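PDB 3HLU: DUF2179 domain-containing protein from Eubacterium ventriosum, which is of unknown function, this chain being the C-terminal domain, probably extramembrane and of GlnB-like alpha-beta fold, from a predicted YitT-family membrane protein. Local coordinates for residues 19-24 with 48-53. Numbering follows the deposited sequence.
Sequences KIIADR and EVIMCV
The order beta-alpha-beta-beta-alpha-beta, with the antiparallel strands arranged 4-1-3-2 across the sheet, gives this domain the ferredoxin-like fold of GlnB-type proteins, and helix 18-28 packs on the sheet through strand 48-54 where I50 meets I21 and A22. The backbones come nearest at A22 and I50, whose CA atoms lie 7.1 Å apart, a spacing that CD1 of I50 bridges to CB of A22. This methyl lies 3.9 Å from CB of A22 and 4.0 Å from CG2 of I21, the two directions about at right angles, so it fits the angle between two successive helix residues. CD1 of I50 also comes to 3.9 Å from the backbone N of A22, placing it against the helix backbone itself. The I50 side chain is extended (chi2 171°), which carries CD1 away from the strand and up to the helix. In I21 the branch that makes the closest contact is CG2, held anti to the backbone N, while CG1 stands beside that N with chi1 -67°. The same core continues in the neighbours: I50 also packs on I13 and M35 of the flanking strands, A22 on M35, and I21 on L66 of helix 56-67. On the other side of the sheet, V49 packs on I76 of the second subunit. The closest side-chain contacts are all between methyl groups, with no hydrogen bond or salt bridge across and only 105 Å² buried by both segments together, so helix and strand are held here by van der Waals packing and the burial of three aliphatic side chains.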
loop_
_atom_site.group_PDB
_atom_site.type_symbol
_atom_site.label_atom_id
_atom_site.label_comp_id
_atom_site.label_asym_id
_atom_site.label_seq_id
_atom_site.Cartn_x
_atom_site.Cartn_y
_atom_site.Cartn_z
ATOM N N LYS A 19 3.227 13.615 -4.528
ATOM C CA LYS A 19 2.600 14.907 -4.809
ATOM C C LYS A 19 2.658 15.267 -6.303
ATOM O O LYS A 19 1.673 15.673 -6.908
ATOM C CB LYS A 19 3.216 16.035 -3.978
ATOM C CG LYS A 19 2.648 17.393 -4.391
ATOM C CD LYS A 19 3.309 18.611 -3.733
ATOM C CE LYS A 19 2.604 19.892 -4.209
ATOM N NZ LYS A 19 2.941 21.100 -3.392
ATOM N N ILE A 20 3.828 15.111 -6.896
ATOM C CA ILE A 20 3.972 15.243 -8.343
ATOM C C ILE A 20 3.055 14.295 -9.132
ATOM O O ILE A 20 2.375 14.704 -10.070
ATOM C CB ILE A 20 5.428 14.991 -8.753
ATOM C CG1 ILE A 20 6.345 15.993 -8.043
ATOM C CG2 ILE A 20 5.579 15.088 -10.243
ATOM C CD1 ILE A 20 7.821 15.701 -8.225
ATOM N N ILE A 21 3.041 13.020 -8.751
ATOM C CA ILE A 21 2.178 12.051 -9.418
ATOM C C ILE A 21 0.708 12.414 -9.311
ATOM O O ILE A 21 -0.030 12.328 -10.283
ATOM C CB ILE A 21 2.347 10.639 -8.846
ATOM C CG1 ILE A 21 3.737 10.104 -9.172
ATOM C CG2 ILE A 21 1.273 9.714 -9.414
ATOM C CD1 ILE A 21 4.007 8.735 -8.599
ATOM N N ALA A 22 0.287 12.797 -8.109
ATOM C CA ALA A 22 -1.097 13.161 -7.861
ATOM C C ALA A 22 -1.510 14.345 -8.712
ATOM O O ALA A 22 -2.613 14.359 -9.236
ATOM C CB ALA A 22 -1.317 13.461 -6.403
ATOM N N ASP A 23 -0.628 15.331 -8.866
ATOM C CA ASP A 23 -0.967 16.514 -9.652
ATOM C C ASP A 23 -1.137 16.174 -11.127
ATOM O O ASP A 23 -2.113 16.583 -11.749
ATOM C CB ASP A 23 0.055 17.648 -9.461
ATOM C CG ASP A 23 -0.066 18.340 -8.084
ATOM O OD1 ASP A 23 -1.080 18.118 -7.362
ATOM O OD2 ASP A 23 0.871 19.102 -7.721
ATOM N N ARG A 24 -0.196 15.417 -11.679
ATOM C CA ARG A 24 -0.267 15.029 -13.082
ATOM C C ARG A 24 -1.444 14.104 -13.364
ATOM O O ARG A 24 -1.948 14.054 -14.484
ATOM C CB ARG A 24 1.035 14.370 -13.533
ATOM C CG ARG A 24 2.229 15.299 -13.523
ATOM C CD ARG A 24 3.434 14.675 -14.221
ATOM N NE ARG A 24 3.143 14.286 -15.602
ATOM C CZ ARG A 24 3.996 13.634 -16.394
ATOM N NH1 ARG A 24 5.200 13.295 -15.946
ATOM N NH2 ARG A 24 3.649 13.312 -17.634
ATOM N N GLU A 48 2.154 9.033 3.295
ATOM C CA GLU A 48 0.906 9.304 2.605
ATOM C C GLU A 48 0.797 8.435 1.382
ATOM O O GLU A 48 1.766 8.212 0.658
ATOM C CB GLU A 48 0.881 10.732 2.099
ATOM C CG GLU A 48 0.624 11.828 3.090
ATOM C CD GLU A 48 0.356 13.131 2.350
ATOM O OE1 GLU A 48 1.044 13.381 1.310
ATOM O OE2 GLU A 48 -0.556 13.877 2.794
ATOM N N VAL A 49 -0.417 8.005 1.117
ATOM C CA VAL A 49 -0.685 7.137 0.005
ATOM C C VAL A 49 -1.719 7.823 -0.887
ATOM O O VAL A 49 -2.588 8.518 -0.384
ATOM C CB VAL A 49 -1.174 5.777 0.558
ATOM C CG1 VAL A 49 -2.134 5.077 -0.388
ATOM C CG2 VAL A 49 0.015 4.908 0.919
ATOM N N ILE A 50 -1.601 7.670 -2.205
ATOM C CA ILE A 50 -2.646 8.134 -3.117
ATOM C C ILE A 50 -3.707 7.055 -3.306
ATOM O O ILE A 50 -3.410 5.947 -3.739
ATOM C CB ILE A 50 -2.103 8.519 -4.520
ATOM C CG1 ILE A 50 -1.006 9.566 -4.433
ATOM C CG2 ILE A 50 -3.215 9.027 -5.410
ATOM C CD1 ILE A 50 -0.325 9.789 -5.750
HETATM N N MSE A 51 -4.953 7.394 -2.983
HETATM C CA MSE A 51 -6.085 6.524 -3.255
HETATM C C MSE A 51 -6.895 7.006 -4.461
HETATM O O MSE A 51 -7.177 8.188 -4.610
HETATM C CB MSE A 51 -6.973 6.424 -2.030
HETATM C CG MSE A 51 -8.318 5.800 -2.305
HETATM SE SE MSE A 51 -9.195 5.522 -0.594
HETATM C CE MSE A 51 -8.110 6.740 0.511
ATOM N N CYS A 52 -7.273 6.082 -5.326
ATOM C CA CYS A 52 -7.990 6.455 -6.512
ATOM C C CYS A 52 -8.807 5.275 -7.009
ATOM O O CYS A 52 -8.285 4.180 -7.188
ATOM C CB CYS A 52 -7.009 6.927 -7.578
ATOM S SG CYS A 52 -7.787 7.544 -9.092
ATOM N N VAL A 53 -10.102 5.499 -7.210
ATOM C CA VAL A 53 -10.954 4.499 -7.835
ATOM C C VAL A 53 -10.949 4.752 -9.328
ATOM O O VAL A 53 -10.992 5.899 -9.769
ATOM C CB VAL A 53 -12.387 4.567 -7.312
ATOM C CG1 VAL A 53 -12.410 4.364 -5.803
ATOM C CG2 VAL A 53 -13.014 5.909 -7.677
#